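Local coordinates for uncharacterized protein (Corynebacterium diphtheriae NCTC 13129, PDB 3B4Q), which is of unknown function but belongs to the family of the C-terminal domain of resuscitation-promoting factor Rpf1 and folds as a compact bundle of helices, at residues A19-Q22 with A23-G27; D45-Y48 with N49-V53. All blocks are in the same frame, centred on the assembly; numbering follows the deposited sequence.

Contact 1: A19-Q22 with A23-G27; sequences APVQ and AAVAG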
loop_
_atom_site.group_PDB
_atom_site.type_symbol
_atom_site.label_atom_id
_atom_site.label_comp_id
_atom_site.label_asym_id
_atom_site.label_seq_id
_atom_site.Cartn_x
_atom_site.Cartn_y
_atom_site.Cartn_z
ATOM N N ALA A 19 9.615 -5.863 4.398
ATOM C CA ALA A 19 8.711 -6.796 5.045
ATOM C C ALA A 19 7.419 -6.161 5.597
ATOM O O ALA A 19 6.332 -6.715 5.401
ATOM C CB ALA A 19 9.461 -7.590 6.118
ATOM N N PRO A 20 7.519 -5.034 6.326
ATOM C CA PRO A 20 6.274 -4.431 6.855
ATOM C C PRO A 20 5.264 -4.009 5.759
ATOM O O PRO A 20 4.051 -3.995 5.995
ATOM C CB PRO A 20 6.771 -3.227 7.641
ATOM C CG PRO A 20 8.103 -3.576 7.992
ATOM C CD PRO A 20 8.697 -4.321 6.846
ATOM N N VAL A 21 5.789 -3.646 4.587
ATOM C CA VAL A 21 4.932 -3.292 3.452
ATOM C C VAL A 21 4.250 -4.585 2.985
ATOM O O VAL A 21 3.018 -4.650 2.789
ATOM C CB VAL A 21 5.743 -2.627 2.325
ATOM C CG1 VAL A 21 4.878 -2.456 1.114
ATOM C CG2 VAL A 21 6.262 -1.247 2.804
ATOM N N GLN A 22 5.037 -5.654 2.852
ATOM C CA GLN A 22 4.470 -6.941 2.456
ATOM C C GLN A 22 3.379 -7.407 3.434
ATOM O O GLN A 22 2.327 -7.943 3.017
ATOM C CB GLN A 22 5.571 -7.997 2.341
ATOM C CG GLN A 22 6.506 -7.698 1.176
ATOM C CD GLN A 22 7.452 -8.833 0.887
ATOM O OE1 GLN A 22 7.437 -9.862 1.571
ATOM N NE2 GLN A 22 8.270 -8.672 -0.146
ATOM N N ALA A 23 3.615 -7.224 4.732
ATOM C CA ALA A 23 2.663 -7.624 5.751
ATOM C C ALA A 23 1.355 -6.830 5.644
ATOM O O ALA A 23 0.250 -7.409 5.679
ATOM C CB ALA A 23 3.256 -7.408 7.133
ATOM N N ALA A 24 1.476 -5.511 5.501
ATOM C CA ALA A 24 0.262 -4.674 5.469
ATOM C C ALA A 24 -0.563 -5.033 4.224
ATOM O O ALA A 24 -1.802 -5.181 4.290
ATOM C CB ALA A 24 0.645 -3.179 5.473
ATOM N N VAL A 25 0.125 -5.235 3.099
ATOM C CA VAL A 25 -0.580 -5.569 1.851
ATOM C C VAL A 25 -1.195 -6.995 1.901
ATOM O O VAL A 25 -2.345 -7.202 1.478
ATOM C CB VAL A 25 0.363 -5.354 0.643
ATOM C CG1 VAL A 25 -0.246 -5.913 -0.622
ATOM C CG2 VAL A 25 0.706 -3.858 0.531
ATOM N N ALA A 26 -0.445 -7.939 2.457
ATOM C CA ALA A 26 -0.959 -9.320 2.585
ATOM C C ALA A 26 -2.270 -9.348 3.401
ATOM O O ALA A 26 -3.227 -10.049 3.036
ATOM C CB ALA A 26 0.060 -10.219 3.272
ATOM N N GLY A 27 -2.264 -8.645 4.541
ATOM C CA GLY A 27 -3.452 -8.620 5.412
ATOM C C GLY A 27 -4.650 -8.049 4.670
ATOM O O GLY A 27 -5.771 -8.562 4.777
#
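Ala19-Gln22 and Ala23-Gly27 meet as successive turns at the start of helix 19-35, a local contact made mostly by the backbone. Ala23 N donates to Ala19 O at 2.8 Å, and Ala24 N reaches Pro20 O at 3.0 Å. The next two steps follow the same pattern, Val25 N to Val21 O at 3.0 Å and Ala26 N to Gln22 O at 2.8 Å. The straightest of the four ends on Val21 O, with an N-H...O angle of 166°. Pro20 has no N-H to offer, which suits a residue in the opening turn of an alpha-helix, where no preceding carbonyl of the helix awaits one. Val21 and Val25, four residues apart, form the buried side of this first part of the helix, in an all-helical domain. Their side chains meet loosely, CG1 of Val21 lying 4.4 Å from CG2 of Val25. Rotation of Val25 about its first torsion (chi1 170°) sends CG1 opposite the amide nitrogen and leaves CG2 over the preceding turn, 3.3 Å from Val21 O. Val14 packs on both valines; Val25 also meets helix 10-13, and Val21 meets Leu47 of helix 39-56 and Phe92. Ala24 presents its small methyl to Ala50 of helix 39-56. Gln22, modelled in two conformations, runs extended beyond CG in one of them, and its NE2 is hydrogen-bonded to Val14 O, tying the beginning of the helix to the segment that leads into it.

Contact 2: D45-Y48 with N49-V53; sequences DALY and NAIKV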
loop_
_atom_site.group_PDB
_atom_site.type_symbol
_atom_site.label_atom_id
_atom_site.label_comp_id
_atom_site.label_asym_id
_atom_site.label_seq_id
_atom_site.Cartn_x
_atom_site.Cartn_y
_atom_site.Cartn_z
ATOM N N ASP A 45 -5.253 1.587 1.309
ATOM C CA ASP A 45 -5.533 2.085 2.683
ATOM C C ASP A 45 -4.562 1.479 3.731
ATOM O O ASP A 45 -4.050 2.192 4.605
ATOM C CB ASP A 45 -6.961 1.779 3.083
ATOM C CG ASP A 45 -8.006 2.606 2.303
ATOM O OD1 ASP A 45 -7.633 3.592 1.605
ATOM O OD2 ASP A 45 -9.228 2.262 2.415
ATOM N N ALA A 46 -4.353 0.164 3.664
ATOM C CA ALA A 46 -3.477 -0.541 4.625
ATOM C C ALA A 46 -2.032 -0.030 4.511
ATOM O O ALA A 46 -1.361 0.214 5.532
ATOM C CB ALA A 46 -3.539 -2.041 4.402
ATOM N N LEU A 47 -1.542 0.167 3.284
ATOM C CA LEU A 47 -0.173 0.614 3.129
ATOM C C LEU A 47 -0.032 2.097 3.556
ATOM O O LEU A 47 0.944 2.488 4.230
ATOM C CB LEU A 47 0.281 0.400 1.688
ATOM C CG LEU A 47 1.727 0.804 1.342
ATOM C CD1 LEU A 47 2.697 0.216 2.419
ATOM C CD2 LEU A 47 2.047 0.373 -0.037
ATOM N N TYR A 48 -1.006 2.926 3.188
ATOM C CA TYR A 48 -0.967 4.301 3.631
ATOM C C TYR A 48 -0.940 4.331 5.173
ATOM O O TYR A 48 -0.165 5.066 5.805
ATOM C CB TYR A 48 -2.177 5.053 3.087
ATOM C CG TYR A 48 -2.211 6.518 3.475
ATOM C CD1 TYR A 48 -1.149 7.345 3.143
ATOM C CD2 TYR A 48 -3.286 7.059 4.155
ATOM C CE1 TYR A 48 -1.132 8.685 3.461
ATOM C CE2 TYR A 48 -3.286 8.431 4.488
ATOM C CZ TYR A 48 -2.186 9.211 4.131
ATOM O OH TYR A 48 -2.108 10.548 4.424
ATOM N N ASN A 49 -1.766 3.496 5.793
ATOM C CA ASN A 49 -1.767 3.508 7.238
ATOM C C ASN A 49 -0.439 3.048 7.803
ATOM O O ASN A 49 0.034 3.636 8.774
ATOM C CB ASN A 49 -2.908 2.673 7.807
ATOM C CG ASN A 49 -3.066 2.885 9.300
ATOM O OD1 ASN A 49 -3.327 3.999 9.765
ATOM N ND2 ASN A 49 -2.861 1.819 10.058
ATOM N N ALA A 50 0.186 2.041 7.177
ATOM C CA ALA A 50 1.473 1.536 7.664
ATOM C C ALA A 50 2.542 2.631 7.631
ATOM O O ALA A 50 3.376 2.748 8.537
ATOM C CB ALA A 50 1.942 0.337 6.807
ATOM N N ILE A 51 2.521 3.426 6.573
ATOM C CA ILE A 51 3.449 4.556 6.446
ATOM C C ILE A 51 3.211 5.537 7.600
ATOM O O ILE A 51 4.163 6.001 8.237
ATOM C CB ILE A 51 3.274 5.266 5.108
ATOM C CG1 ILE A 51 3.679 4.303 3.963
ATOM C CG2 ILE A 51 4.073 6.612 5.112
ATOM C CD1 ILE A 51 3.192 4.707 2.549
ATOM N N LYS A 52 1.943 5.845 7.859
ATOM C CA LYS A 52 1.596 6.740 8.979
ATOM C C LYS A 52 2.075 6.203 10.334
ATOM O O LYS A 52 2.665 6.957 11.130
ATOM C CB LYS A 52 0.085 7.039 8.988
ATOM C CG LYS A 52 -0.333 7.911 7.802
ATOM C CD LYS A 52 -1.705 8.604 7.983
ATOM C CE LYS A 52 -2.811 7.572 8.133
ATOM N NZ LYS A 52 -4.162 8.090 7.778
ATOM N N VAL A 53 1.864 4.911 10.580
ATOM C CA VAL A 53 2.289 4.241 11.821
ATOM C C VAL A 53 3.810 4.334 12.004
ATOM O O VAL A 53 4.308 4.652 13.102
ATOM C CB VAL A 53 1.748 2.765 11.882
ATOM C CG1 VAL A 53 2.423 1.934 12.980
ATOM C CG2 VAL A 53 0.218 2.778 12.110
HETATM O O HOH W 1 -1.826 -0.767 8.069
#
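Asp45-Tyr48 and Asn49-Val53 are consecutive turns of helix 39-56, joined by regular i to i+4 bonds such as Asn49 N to Asp45 O and Ala50 N to Ala46 O, both 2.9 Å. In this helix of the bundle Leu47 and Ile51, with Tyr48 beside them, are buried: CG of Leu47 lies 4.3 Å from CD1 of Ile51, and the pair faces Ile88 of helix 85-91. Tyr48 leaves the helix with its CG opposite the backbone nitrogen (chi1 -179°), a setting that turns the ring toward Lys52, one turn on. The lysine chain crosses the ring obliquely, CG lying over one face near the rim and CD 4.3 Å from the centroid of the Tyr48 ring, 30° off its normal, in an off-centre CH-pi contact. A bend at chi3 (-62°) helps bring NZ of Lys52 down beside CE2 of Tyr48, 3.4 Å away. The same ring stacks with Tyr70, whose hydroxyl is hydrogen-bonded to Asp45 OD1, linking both residues to helix 64-72. On the Ala46 side, a water donates to Ala46 O at 2.8 Å, giving this carbonyl a second partner besides Ala50 N, and the water also accepts a weak bond from Asn49 ND2 at 3.4 Å.

Contacts 1 and 2 each join neighbouring turns of one helix, and those helices, 19-35 and 39-56, follow each other in the chain and pack together. Small residues bring them close: the CB atoms of Ala24 and Ala50 are 4.0 Å apart, while Val21 CG1 lies 3.7 Å from Leu47 CD1. Both contacts are only partly buried, but contact 2 sends more of its side chains into the bundle, touching helices 64-72, 77-83 and 85-91 as well. The backbone ladder is common to both. In contact 1, at a helix start, the polar side-chain bond is Gln22 to Val14 O; contact 2, in mid-helix, adds a lysine-tyrosine CH-pi contact, a stack and a hydrogen bond to Tyr70, and a bridging water.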